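Phage-related protein (Bordetella bronchiseptica RB50, PDB 3BJQ) is of unproven function but is probably a phage-derived coat protein that builds the capsid shell. Local coordinates at residues 11-15 against 16-20; 110-113 against 114-118; 180-184 against 185-189; 143-146 against 147-151; 30-34 against 35-39. One frame throughout, in Å; residues are numbered along the deposited sequence.

Interaction 1: residues 11-15 against 16-20; sequences RVVDP and ILSTH
An aspartate N-cap opens helix 15-22, and the evidence is the grip of Asp-14 on the first turn. Its OD1 accepts from Leu-17 N at 3.0 Å, an almost straight bond with 177° at the hydrogen. The amide comes from above the carboxylate plane, 51° out of it, and a second, weak bond runs to OD1 from Ile-16 N. CG stands anti to the backbone N (chi1 -177°), which folds the carboxylate forward over the amides of the first turn; the negative charge there would be expected to interact favourably with the helix dipole. The other oxygen, OD2, lies 3.8 Å from Leu-17 CD1, so one carboxylate meets both the backbone and the side chain of that leucine. Beyond the cap, two hydroxyls fold back on the helix. Ser-18 OG donates to Asp-14 O at 2.8 Å from above the carbonyl plane, while Ser-18 N reaches the same oxygen. Ser-18 OG also bonds to Val-275 N, and Leu-17 packs on Val-275 of strand 274-281 and on Ala-109 of helix 105-131, which ties this first turn to two neighbours in the fold. Pro-15 O is likewise doubly held: Thr-19 N donates to it, and Thr-19 OG1 does so at 2.9 Å.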
loop_
_atom_site.group_PDB
_atom_site.type_symbol
_atom_site.label_atom_id
_atom_site.label_comp_id
_atom_site.label_asym_id
_atom_site.label_seq_id
_atom_site.Cartn_x
_atom_site.Cartn_y
_atom_site.Cartn_z
ATOM N N ARG E 11 16.492 -21.312 -18.840
ATOM C CA ARG E 11 15.159 -21.624 -19.328
ATOM C C ARG E 11 14.286 -20.450 -18.886
ATOM O O ARG E 11 14.749 -19.588 -18.109
ATOM C CB ARG E 11 14.655 -22.959 -18.749
ATOM C CG ARG E 11 15.695 -24.108 -18.710
ATOM C CD ARG E 11 16.419 -24.332 -20.050
ATOM N NE ARG E 11 15.498 -24.458 -21.181
ATOM C CZ ARG E 11 15.036 -25.606 -21.677
ATOM N NH1 ARG E 11 15.391 -26.783 -21.163
ATOM N NH2 ARG E 11 14.200 -25.575 -22.706
ATOM N N VAL E 12 13.055 -20.380 -19.388
ATOM C CA VAL E 12 12.150 -19.339 -18.924
ATOM C C VAL E 12 11.421 -19.916 -17.714
ATOM O O VAL E 12 10.587 -20.812 -17.833
ATOM C CB VAL E 12 11.187 -18.839 -19.993
ATOM C CG1 VAL E 12 10.258 -17.801 -19.404
ATOM C CG2 VAL E 12 11.967 -18.253 -21.148
ATOM N N VAL E 13 11.774 -19.398 -16.548
ATOM C CA VAL E 13 11.259 -19.904 -15.296
ATOM C C VAL E 13 9.899 -19.283 -14.995
ATOM O O VAL E 13 9.643 -18.111 -15.325
ATOM C CB VAL E 13 12.300 -19.694 -14.169
ATOM C CG1 VAL E 13 11.712 -19.930 -12.788
ATOM C CG2 VAL E 13 13.481 -20.641 -14.404
ATOM N N ASP E 14 9.011 -20.119 -14.445
ATOM C CA ASP E 14 7.727 -19.715 -13.920
ATOM C C ASP E 14 7.944 -19.470 -12.424
ATOM O O ASP E 14 8.122 -20.408 -11.662
ATOM C CB ASP E 14 6.731 -20.835 -14.137
ATOM C CG ASP E 14 5.333 -20.479 -13.693
ATOM O OD1 ASP E 14 5.161 -19.891 -12.607
ATOM O OD2 ASP E 14 4.401 -20.822 -14.440
ATOM N N PRO E 15 7.943 -18.205 -11.999
ATOM C CA PRO E 15 8.320 -17.896 -10.630
ATOM C C PRO E 15 7.318 -18.352 -9.589
ATOM O O PRO E 15 7.708 -18.643 -8.463
ATOM C CB PRO E 15 8.430 -16.363 -10.628
ATOM C CG PRO E 15 7.601 -15.911 -11.724
ATOM C CD PRO E 15 7.604 -16.991 -12.763
ATOM N N ILE E 16 6.038 -18.384 -9.948
ATOM C CA ILE E 16 5.006 -18.804 -9.001
ATOM C C ILE E 16 5.104 -20.302 -8.753
ATOM O O ILE E 16 5.064 -20.754 -7.622
ATOM C CB ILE E 16 3.589 -18.450 -9.515
ATOM C CG1 ILE E 16 3.343 -16.937 -9.421
ATOM C CG2 ILE E 16 2.537 -19.202 -8.725
ATOM C CD1 ILE E 16 3.972 -16.144 -10.528
ATOM N N LEU E 17 5.237 -21.080 -9.815
ATOM C CA LEU E 17 5.363 -22.527 -9.636
ATOM C C LEU E 17 6.721 -22.909 -9.020
ATOM O O LEU E 17 6.801 -23.867 -8.267
ATOM C CB LEU E 17 5.070 -23.279 -10.931
ATOM C CG LEU E 17 3.602 -23.362 -11.371
ATOM C CD1 LEU E 17 3.530 -24.066 -12.728
ATOM C CD2 LEU E 17 2.775 -24.114 -10.342
ATOM N N SER E 18 7.762 -22.131 -9.299
ATOM C CA SER E 18 9.065 -22.318 -8.673
ATOM C C SER E 18 8.990 -22.067 -7.164
ATOM O O SER E 18 9.518 -22.837 -6.368
ATOM C CB SER E 18 10.083 -21.405 -9.322
ATOM O OG SER E 18 10.291 -21.838 -10.660
ATOM N N THR E 19 8.314 -20.998 -6.769
ATOM C CA THR E 19 8.087 -20.731 -5.356
ATOM C C THR E 19 7.301 -21.883 -4.741
ATOM O O THR E 19 7.636 -22.377 -3.663
ATOM C CB THR E 19 7.387 -19.394 -5.170
ATOM O OG1 THR E 19 8.268 -18.373 -5.654
ATOM C CG2 THR E 19 7.019 -19.131 -3.693
ATOM N N HIS E 20 6.269 -22.344 -5.428
ATOM C CA HIS E 20 5.534 -23.516 -4.935
ATOM C C HIS E 20 6.438 -24.756 -4.752
ATOM O O HIS E 20 6.359 -25.414 -3.719
ATOM C CB HIS E 20 4.353 -23.832 -5.842
ATOM C CG HIS E 20 3.669 -25.117 -5.504
ATOM N ND1 HIS E 20 2.646 -25.191 -4.583
ATOM C CD2 HIS E 20 3.879 -26.385 -5.940
ATOM C CE1 HIS E 20 2.244 -26.449 -4.481
ATOM N NE2 HIS E 20 2.977 -27.194 -5.291
#

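Interaction 2: residues 110-113 against 114-118; sequences RSVN and TVLRI
Val-112 and Leu-116, one turn apart on helix 105-131, lie side by side and point the same way, with Val-112 CG1 3.7 Å from Leu-116 CD1. The valine branch that touches is the one anti to the backbone N (chi1 163°), leaning along the helix toward the leucine. Both side chains pack on Val-291 of strand 286-299, so the pair forms part of the helix face turned to that sheet. Val-115 sets its CG2 between its own N and carbonyl carbon, which brings this methyl to 3.0 Å from Val-112 O, a tight approach. That oxygen also takes the i+4 amide bond of the turn, from Leu-116 N at 3.0 Å. Away from this pair, a water donates to Arg-110 O at 2.8 Å and lies in weak contact with Thr-114 OG1. Asn-113 OD1 accepts from His-20 NE2, whereas Arg-117 extends its chain to Asn-59 and Tyr-58 of a neighbouring subunit, bonding to the first and making a cation-pi contact with the second. Arg-110 NE likewise donates to Pro-256 O of that subunit. This is consistent with a largely apolar face packed on its own sheet by dispersion contacts, and with arginines directed to the neighbouring subunit.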
loop_
_atom_site.group_PDB
_atom_site.type_symbol
_atom_site.label_atom_id
_atom_site.label_comp_id
_atom_site.label_asym_id
_atom_site.label_seq_id
_atom_site.Cartn_x
_atom_site.Cartn_y
_atom_site.Cartn_z
ATOM N N ARG E 110 -0.116 -29.163 -9.056
ATOM C CA ARG E 110 -0.341 -30.603 -8.878
ATOM C C ARG E 110 0.542 -31.468 -9.777
ATOM O O ARG E 110 1.111 -32.465 -9.340
ATOM C CB ARG E 110 -1.806 -30.943 -9.128
ATOM C CG ARG E 110 -2.700 -30.494 -8.005
ATOM C CD ARG E 110 -4.192 -30.397 -8.385
ATOM N NE ARG E 110 -4.995 -30.256 -7.171
ATOM C CZ ARG E 110 -5.002 -29.167 -6.398
ATOM N NH1 ARG E 110 -4.276 -28.105 -6.725
ATOM N NH2 ARG E 110 -5.739 -29.134 -5.285
ATOM N N SER E 111 0.654 -31.079 -11.036
ATOM C CA SER E 111 1.517 -31.805 -11.974
ATOM C C SER E 111 2.978 -31.783 -11.523
ATOM O O SER E 111 3.707 -32.757 -11.695
ATOM C CB SER E 111 1.407 -31.197 -13.371
ATOM O OG SER E 111 2.064 -29.930 -13.427
ATOM N N VAL E 112 3.394 -30.667 -10.932
ATOM C CA VAL E 112 4.777 -30.491 -10.471
ATOM C C VAL E 112 5.083 -31.347 -9.244
ATOM O O VAL E 112 6.178 -31.925 -9.138
ATOM C CB VAL E 112 5.085 -28.998 -10.197
ATOM C CG1 VAL E 112 6.345 -28.839 -9.341
ATOM C CG2 VAL E 112 5.214 -28.244 -11.529
ATOM N N ASN E 113 4.126 -31.412 -8.320
ATOM C CA ASN E 113 4.228 -32.263 -7.148
ATOM C C ASN E 113 4.592 -33.701 -7.493
ATOM O O ASN E 113 5.361 -34.332 -6.789
ATOM C CB ASN E 113 2.900 -32.258 -6.378
ATOM C CG ASN E 113 2.689 -30.983 -5.569
ATOM O OD1 ASN E 113 3.607 -30.191 -5.356
ATOM N ND2 ASN E 113 1.472 -30.780 -5.147
ATOM N N THR E 114 3.977 -34.221 -8.540
ATOM C CA THR E 114 4.212 -35.563 -9.003
ATOM C C THR E 114 5.682 -35.828 -9.253
ATOM O O THR E 114 6.254 -36.806 -8.719
ATOM C CB THR E 114 3.400 -35.790 -10.280
ATOM O OG1 THR E 114 2.012 -35.701 -9.929
ATOM C CG2 THR E 114 3.708 -37.139 -10.946
ATOM N N VAL E 115 6.309 -34.940 -10.017
ATOM C CA VAL E 115 7.735 -35.092 -10.330
ATOM C C VAL E 115 8.644 -34.798 -9.122
ATOM O O VAL E 115 9.682 -35.444 -8.952
ATOM C CB VAL E 115 8.128 -34.272 -11.587
ATOM C CG1 VAL E 115 7.261 -34.692 -12.744
ATOM C CG2 VAL E 115 7.994 -32.802 -11.336
ATOM N N LEU E 116 8.241 -33.871 -8.254
ATOM C CA LEU E 116 9.014 -33.584 -7.069
ATOM C C LEU E 116 9.045 -34.807 -6.149
ATOM O O LEU E 116 10.049 -35.048 -5.483
ATOM C CB LEU E 116 8.480 -32.337 -6.337
ATOM C CG LEU E 116 8.706 -30.990 -7.046
ATOM C CD1 LEU E 116 8.110 -29.840 -6.262
ATOM C CD2 LEU E 116 10.216 -30.777 -7.238
ATOM N N ARG E 117 7.954 -35.564 -6.099
ATOM C CA ARG E 117 7.925 -36.760 -5.236
ATOM C C ARG E 117 8.874 -37.833 -5.714
ATOM O O ARG E 117 9.494 -38.529 -4.913
ATOM C CB ARG E 117 6.548 -37.389 -5.124
ATOM C CG ARG E 117 6.594 -38.495 -4.040
ATOM C CD ARG E 117 5.424 -39.359 -4.025
ATOM N NE ARG E 117 5.438 -40.345 -2.933
ATOM C CZ ARG E 117 5.813 -41.618 -3.037
ATOM N NH1 ARG E 117 6.330 -42.105 -4.146
ATOM N NH2 ARG E 117 5.706 -42.404 -1.976
ATOM N N ILE E 118 8.939 -37.998 -7.021
ATOM C CA ILE E 118 9.890 -38.890 -7.643
ATOM C C ILE E 118 11.318 -38.503 -7.284
ATOM O O ILE E 118 12.139 -39.354 -6.950
ATOM C CB ILE E 118 9.758 -38.838 -9.180
ATOM C CG1 ILE E 118 8.460 -39.494 -9.636
ATOM C CG2 ILE E 118 10.925 -39.532 -9.838
ATOM C CD1 ILE E 118 8.661 -40.857 -10.295
HETATM O O HOH W 1 0.279 -34.335 -7.385
#

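Interaction 3: residues 180-184 against 185-189; sequences LMLSR and KALSA
This is a strand-to-helix junction: the chain leaves strand 179-183 and turns directly into helix 184-191, the two short axes standing at 86° to each other. Ser-183 caps the helix with its hydroxyl, OG accepting from Ala-186 N at 3.2 Å. That position is reached because OG lies between the backbone N and the carbonyl carbon (chi1 62°), and it also brings OG to 3.5 Å from Ala-186 CB. OG has a further partner in Asp-244 O. The carbonyl of the same serine receives Leu-187 N at 2.8 Å, nearly along the C=O axis. Such a serine N-cap sits here at the end of a strand of the six-stranded mixed sheet; the junction itself falls in the part that matches phage major capsid protein E. Leu-182, just before the cap, crosses Leu-187 at about a right angle, their CD1 methyls meeting at 3.8 Å, and both leucines rest on Ile-210 of helix 210-217. The Arg-184 chain bends at chi3 and the Lys-185 chain at chi4, leaving NH2 and NZ 3.6 Å apart. Both cations converge on Asp-239, each in a salt bridge to one of its oxygens (Arg-184 NH2 to OD1, Lys-185 NZ to OD2). One turn on, Ser-188 N and Ser-188 OG (2.9 Å) reach Arg-184 O from opposite faces of its carbonyl plane.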
loop_
_atom_site.group_PDB
_atom_site.type_symbol
_atom_site.label_atom_id
_atom_site.label_comp_id
_atom_site.label_asym_id
_atom_site.label_seq_id
_atom_site.Cartn_x
_atom_site.Cartn_y
_atom_site.Cartn_z
ATOM N N LEU E 180 19.768 -38.671 15.614
ATOM C CA LEU E 180 19.792 -40.139 15.698
ATOM C C LEU E 180 18.752 -40.650 14.718
ATOM O O LEU E 180 17.600 -40.253 14.801
ATOM C CB LEU E 180 19.537 -40.626 17.138
ATOM C CG LEU E 180 19.856 -42.102 17.473
ATOM C CD1 LEU E 180 20.287 -42.244 18.925
ATOM C CD2 LEU E 180 18.671 -42.961 17.203
HETATM N N MSE E 181 19.188 -41.476 13.758
HETATM C CA MSE E 181 18.317 -42.124 12.805
HETATM C C MSE E 181 18.050 -43.570 13.256
HETATM O O MSE E 181 18.960 -44.387 13.301
HETATM C CB MSE E 181 18.983 -42.154 11.415
HETATM C CG MSE E 181 18.077 -42.487 10.250
HETATM SE SE MSE E 181 17.438 -44.302 10.085
HETATM C CE MSE E 181 19.101 -45.230 9.967
ATOM N N LEU E 182 16.807 -43.869 13.603
ATOM C CA LEU E 182 16.369 -45.239 13.877
ATOM C C LEU E 182 15.592 -45.731 12.667
ATOM O O LEU E 182 14.572 -45.123 12.310
ATOM C CB LEU E 182 15.405 -45.273 15.058
ATOM C CG LEU E 182 15.884 -44.786 16.420
ATOM C CD1 LEU E 182 14.763 -44.869 17.415
ATOM C CD2 LEU E 182 17.058 -45.636 16.869
ATOM N N SER E 183 16.017 -46.833 12.065
ATOM C CA SER E 183 15.207 -47.439 11.029
ATOM C C SER E 183 13.933 -47.977 11.670
ATOM O O SER E 183 13.897 -48.265 12.850
ATOM C CB SER E 183 15.928 -48.590 10.371
ATOM O OG SER E 183 16.204 -49.630 11.312
ATOM N N ARG E 184 12.899 -48.130 10.865
ATOM C CA ARG E 184 11.617 -48.669 11.284
ATOM C C ARG E 184 11.801 -49.937 12.129
ATOM O O ARG E 184 11.223 -50.064 13.212
ATOM C CB ARG E 184 10.829 -48.970 10.005
ATOM C CG ARG E 184 9.406 -49.401 10.163
ATOM C CD ARG E 184 8.763 -49.493 8.767
ATOM N NE ARG E 184 9.223 -50.662 8.035
ATOM C CZ ARG E 184 8.504 -51.765 7.833
ATOM N NH1 ARG E 184 7.260 -51.867 8.282
ATOM N NH2 ARG E 184 9.027 -52.777 7.154
ATOM N N LYS E 185 12.620 -50.856 11.619
ATOM C CA LYS E 185 12.932 -52.099 12.310
ATOM C C LYS E 185 13.645 -51.905 13.650
ATOM O O LYS E 185 13.324 -52.575 14.617
ATOM C CB LYS E 185 13.792 -52.986 11.428
ATOM C CG LYS E 185 13.015 -53.674 10.338
ATOM C CD LYS E 185 13.968 -54.378 9.362
ATOM C CE LYS E 185 13.225 -55.360 8.456
ATOM N NZ LYS E 185 11.930 -54.822 7.964
ATOM N N ALA E 186 14.620 -51.007 13.701
ATOM C CA ALA E 186 15.298 -50.722 14.960
ATOM C C ALA E 186 14.348 -50.062 15.957
ATOM O O ALA E 186 14.418 -50.343 17.155
ATOM C CB ALA E 186 16.524 -49.855 14.745
ATOM N N LEU E 187 13.462 -49.187 15.484
ATOM C CA LEU E 187 12.449 -48.595 16.380
ATOM C C LEU E 187 11.507 -49.657 16.957
ATOM O O LEU E 187 11.187 -49.628 18.148
ATOM C CB LEU E 187 11.647 -47.486 15.697
ATOM C CG LEU E 187 10.618 -46.763 16.588
ATOM C CD1 LEU E 187 11.241 -46.140 17.816
ATOM C CD2 LEU E 187 9.861 -45.684 15.813
ATOM N N SER E 188 11.067 -50.592 16.124
ATOM C CA SER E 188 10.239 -51.707 16.594
ATOM C C SER E 188 10.916 -52.516 17.701
ATOM O O SER E 188 10.275 -52.936 18.661
ATOM C CB SER E 188 9.953 -52.666 15.450
ATOM O OG SER E 188 9.385 -51.972 14.367
ATOM N N ALA E 189 12.205 -52.781 17.505
ATOM C CA ALA E 189 12.997 -53.545 18.458
ATOM C C ALA E 189 13.033 -52.825 19.791
ATOM O O ALA E 189 13.004 -53.451 20.846
ATOM C CB ALA E 189 14.394 -53.776 17.941
#

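Interaction 4: residues 143-146 against 147-151; sequences VKLV and GSARW
Leu-145 O is gripped by two groups: Arg-150 NE donates to it at 3.1 Å and a water donates at 2.7 Å. The contact belongs to a type II' beta turn over residues 146-149, with Gly-147 at its second position, which follows strand 142-144, an outermost strand of the six-stranded sheet within this chain. The N-H of NE points straight at the oxygen, with 170° at the hydrogen, and the oxygen lies in the guanidinium plane although NE itself stands above the carbonyl plane. Arg-150 NH2 donates to the same water at 2.9 Å, so Leu-145 O, the NE-CZ-NH2 edge and the water form a closed hydrogen-bonded ring, while NH1 is taken by Pro-314 O. The arginine chain, extended from CG to NE, runs back to the Leu-145 carbonyl, beside Val-146 CA. The turn itself is closed by Ala-149 N donating to Val-146 O at 3.1 Å, and Gly-147 has a positive phi (56°), which suits a residue without a side chain. The Leu-145 side chain reaches the indole of Trp-151, whose NE1 donates to Asp-161 OD2 on helix 158-173; Leu-145 CD1 meets Trp-151 CD1 at 3.5 Å and NE1 at 3.4 Å.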
loop_
_atom_site.group_PDB
_atom_site.type_symbol
_atom_site.label_atom_id
_atom_site.label_comp_id
_atom_site.label_asym_id
_atom_site.label_seq_id
_atom_site.Cartn_x
_atom_site.Cartn_y
_atom_site.Cartn_z
ATOM N N VAL E 143 29.861 -50.140 13.995
ATOM C CA VAL E 143 29.758 -51.463 14.592
ATOM C C VAL E 143 28.752 -52.257 13.768
ATOM O O VAL E 143 27.939 -51.686 13.042
ATOM C CB VAL E 143 29.333 -51.385 16.085
ATOM C CG1 VAL E 143 27.849 -51.119 16.220
ATOM C CG2 VAL E 143 29.707 -52.648 16.813
ATOM N N LYS E 144 28.861 -53.575 13.830
ATOM C CA LYS E 144 27.945 -54.468 13.157
ATOM C C LYS E 144 27.456 -55.445 14.201
ATOM O O LYS E 144 28.224 -56.251 14.702
ATOM C CB LYS E 144 28.658 -55.213 12.043
ATOM C CG LYS E 144 27.732 -55.917 11.105
ATOM C CD LYS E 144 28.490 -56.428 9.914
ATOM C CE LYS E 144 27.566 -57.137 8.961
ATOM N NZ LYS E 144 28.313 -57.645 7.789
ATOM N N LEU E 145 26.172 -55.350 14.539
ATOM C CA LEU E 145 25.612 -56.127 15.621
ATOM C C LEU E 145 25.272 -57.501 15.102
ATOM O O LEU E 145 24.621 -57.619 14.087
ATOM C CB LEU E 145 24.394 -55.406 16.200
ATOM C CG LEU E 145 24.677 -53.996 16.750
ATOM C CD1 LEU E 145 23.418 -53.431 17.377
ATOM C CD2 LEU E 145 25.849 -53.991 17.743
ATOM N N VAL E 146 25.745 -58.524 15.814
ATOM C CA VAL E 146 25.575 -59.927 15.446
ATOM C C VAL E 146 24.858 -60.673 16.573
ATOM O O VAL E 146 25.076 -60.393 17.763
ATOM C CB VAL E 146 26.952 -60.590 15.222
ATOM C CG1 VAL E 146 26.807 -62.086 14.987
ATOM C CG2 VAL E 146 27.688 -59.931 14.071
ATOM N N GLY E 147 23.972 -61.590 16.195
ATOM C CA GLY E 147 23.311 -62.456 17.159
ATOM C C GLY E 147 22.593 -61.702 18.249
ATOM O O GLY E 147 21.815 -60.803 17.965
ATOM N N SER E 148 22.887 -62.054 19.497
ATOM C CA SER E 148 22.211 -61.481 20.666
ATOM C C SER E 148 22.549 -60.012 20.968
ATOM O O SER E 148 21.978 -59.427 21.900
ATOM C CB SER E 148 22.526 -62.350 21.892
ATOM O OG SER E 148 23.933 -62.376 22.125
ATOM N N ALA E 149 23.476 -59.429 20.203
ATOM C CA ALA E 149 23.807 -58.012 20.313
ATOM C C ALA E 149 22.814 -57.184 19.521
ATOM O O ALA E 149 22.707 -55.978 19.743
ATOM C CB ALA E 149 25.231 -57.736 19.827
ATOM N N ARG E 150 22.088 -57.832 18.602
ATOM C CA ARG E 150 21.046 -57.161 17.827
ATOM C C ARG E 150 19.876 -56.809 18.736
ATOM O O ARG E 150 19.533 -57.577 19.642
ATOM C CB ARG E 150 20.559 -58.022 16.661
ATOM C CG ARG E 150 21.625 -58.297 15.650
ATOM C CD ARG E 150 21.150 -59.300 14.636
ATOM N NE ARG E 150 22.133 -59.445 13.573
ATOM C CZ ARG E 150 22.027 -60.274 12.546
ATOM N NH1 ARG E 150 20.976 -61.064 12.425
ATOM N NH2 ARG E 150 22.990 -60.306 11.635
ATOM N N TRP E 151 19.256 -55.658 18.460
ATOM C CA TRP E 151 18.275 -55.037 19.363
ATOM C C TRP E 151 16.976 -55.814 19.531
ATOM O O TRP E 151 16.177 -55.505 20.423
ATOM C CB TRP E 151 17.975 -53.611 18.884
ATOM C CG TRP E 151 19.133 -52.659 19.028
ATOM C CD1 TRP E 151 20.445 -52.975 19.259
ATOM C CD2 TRP E 151 19.087 -51.234 18.894
ATOM N NE1 TRP E 151 21.197 -51.837 19.334
ATOM C CE2 TRP E 151 20.399 -50.756 19.085
ATOM C CE3 TRP E 151 18.059 -50.316 18.652
ATOM C CZ2 TRP E 151 20.711 -49.409 19.048
ATOM C CZ3 TRP E 151 18.369 -48.963 18.619
ATOM C CH2 TRP E 151 19.686 -48.527 18.830
HETATM O O HOH W 2 25.301 -58.558 11.627
#

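Interaction 5: residues 30-34 against 35-39; sequences IGKKL and FPVAP
Phe-35 overlaps the preceding leucine through its CD1 and CE1 carbons, with CD1 3.5 Å from Leu-34 CB and CE1 at 3.9 Å from the same carbon. CG stands anti to the carbonyl carbon (chi1 -64°), which swings the ring back beside the Leu-34 backbone, while Gly-31 O lies near the ring plane at its edge. That oxygen serves the short, weakly bonded helix 31-34. It accepts from Phe-35 N at 2.9 Å, a bond in the carbonyl plane with 146° at the hydrogen, and from Leu-34 N at 3.1 Å. Pro-36 N lies 3.3 Å from Lys-32 O without a bond, and Pro-36 CA makes a CH...O contact with that oxygen at 3.4 Å. From here the chain enters strand 37-40, which pairs in parallel with strand 264-269. Lys-32 runs out extended beside Val-37, pointing the same way, and its CE meets Val-37 CG2 at 3.8 Å before NZ reaches a bound tetraethylene glycol, probably from the crystallisation liquor. Phe-35 also packs on Cys-127 and Ile-130 of helix 105-131 and meets Phe-263 edge to face, so its ring is held in apolar surroundings. Pro-36, with no N-H, cannot continue the i+4 pattern to Lys-32 O, which is consistent with the chain leaving the helical turn here.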
loop_
_atom_site.group_PDB
_atom_site.type_symbol
_atom_site.label_atom_id
_atom_site.label_comp_id
_atom_site.label_asym_id
_atom_site.label_seq_id
_atom_site.Cartn_x
_atom_site.Cartn_y
_atom_site.Cartn_z
ATOM N N ILE E 30 13.466 -38.536 5.532
ATOM C CA ILE E 30 14.396 -37.973 6.504
ATOM C C ILE E 30 15.805 -37.709 5.950
ATOM O O ILE E 30 16.661 -37.235 6.683
ATOM C CB ILE E 30 14.450 -38.851 7.781
ATOM C CG1 ILE E 30 14.908 -40.277 7.447
ATOM C CG2 ILE E 30 13.062 -38.878 8.462
ATOM C CD1 ILE E 30 15.607 -41.000 8.557
ATOM N N GLY E 31 16.030 -37.959 4.656
ATOM C CA GLY E 31 17.349 -37.759 4.041
ATOM C C GLY E 31 17.946 -36.381 4.248
ATOM O O GLY E 31 19.133 -36.244 4.550
ATOM N N LYS E 32 17.118 -35.361 4.139
ATOM C CA LYS E 32 17.556 -33.969 4.350
ATOM C C LYS E 32 17.874 -33.663 5.810
ATOM O O LYS E 32 18.459 -32.629 6.118
ATOM C CB LYS E 32 16.507 -33.001 3.806
ATOM C CG LYS E 32 16.242 -33.191 2.334
ATOM C CD LYS E 32 15.089 -32.344 1.794
ATOM C CE LYS E 32 15.167 -32.266 0.266
ATOM N NZ LYS E 32 14.115 -31.401 -0.379
ATOM N N LYS E 33 17.520 -34.577 6.712
ATOM C CA LYS E 33 17.861 -34.409 8.133
ATOM C C LYS E 33 19.295 -34.850 8.409
ATOM O O LYS E 33 19.867 -34.490 9.436
ATOM C CB LYS E 33 16.904 -35.206 9.011
ATOM C CG LYS E 33 15.453 -34.674 9.032
ATOM C CD LYS E 33 15.342 -33.434 9.867
ATOM C CE LYS E 33 13.937 -32.859 9.789
ATOM N NZ LYS E 33 13.497 -32.225 11.086
ATOM N N LEU E 34 19.844 -35.664 7.514
ATOM C CA LEU E 34 21.239 -36.097 7.564
ATOM C C LEU E 34 22.084 -35.273 6.589
ATOM O O LEU E 34 23.248 -35.004 6.862
ATOM C CB LEU E 34 21.370 -37.580 7.188
ATOM C CG LEU E 34 20.911 -38.630 8.205
ATOM C CD1 LEU E 34 19.387 -38.660 8.309
ATOM C CD2 LEU E 34 21.462 -39.987 7.816
ATOM N N PHE E 35 21.471 -34.876 5.471
ATOM C CA PHE E 35 22.153 -34.178 4.393
ATOM C C PHE E 35 21.395 -32.927 4.007
ATOM O O PHE E 35 20.772 -32.894 2.923
ATOM C CB PHE E 35 22.216 -35.093 3.166
ATOM C CG PHE E 35 23.023 -36.345 3.355
ATOM C CD1 PHE E 35 22.434 -37.507 3.814
ATOM C CD2 PHE E 35 24.359 -36.380 3.013
ATOM C CE1 PHE E 35 23.171 -38.664 3.955
ATOM C CE2 PHE E 35 25.107 -37.532 3.155
ATOM C CZ PHE E 35 24.507 -38.682 3.628
ATOM N N PRO E 36 21.457 -31.869 4.849
ATOM C CA PRO E 36 20.723 -30.654 4.530
ATOM C C PRO E 36 21.097 -30.026 3.195
ATOM O O PRO E 36 22.250 -30.072 2.765
ATOM C CB PRO E 36 21.070 -29.717 5.698
ATOM C CG PRO E 36 21.395 -30.607 6.767
ATOM C CD PRO E 36 22.166 -31.711 6.120
ATOM N N VAL E 37 20.101 -29.449 2.542
ATOM C CA VAL E 37 20.287 -28.824 1.253
ATOM C C VAL E 37 21.084 -27.516 1.350
ATOM O O VAL E 37 20.762 -26.626 2.122
ATOM C CB VAL E 37 18.936 -28.634 0.506
ATOM C CG1 VAL E 37 19.160 -27.942 -0.836
ATOM C CG2 VAL E 37 18.261 -29.980 0.302
ATOM N N ALA E 38 22.168 -27.445 0.578
ATOM C CA ALA E 38 23.053 -26.318 0.600
ATOM C C ALA E 38 23.414 -25.995 -0.854
ATOM O O ALA E 38 23.629 -26.918 -1.639
ATOM C CB ALA E 38 24.285 -26.674 1.385
ATOM N N PRO E 39 23.457 -24.698 -1.227
ATOM C CA PRO E 39 23.696 -24.339 -2.625
ATOM C C PRO E 39 25.148 -24.437 -3.102
ATOM O O PRO E 39 26.092 -24.095 -2.374
ATOM C CB PRO E 39 23.207 -22.891 -2.686
ATOM C CG PRO E 39 23.540 -22.375 -1.325
ATOM C CD PRO E 39 23.255 -23.499 -0.397
#

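In the fold
Along the chain the order is interaction 1, interaction 5, interaction 2, interaction 4, interaction 3. Interactions 1 and 2, with centres about 14 Å apart, touch where helix 15-22 meets helix 105-131. Interactions 3 and 4, their centres also about 14 Å apart, reach the same six-stranded sheet; Trp-151 packs on Leu-182 of its strand and on Ala-189 of helix 184-191. Interaction 1 lies on the opposite side of the chain's centre from both interactions 3 and 4, and interaction 2 from interaction 4; the centres of interactions 1 and 4 are about 49 Å apart. The centre of interaction 5 is about 5 Å from the chain's centre, and segment 30-39 touches both helix 105-131 and, through Ile-30 and Met-181, strand 179-183.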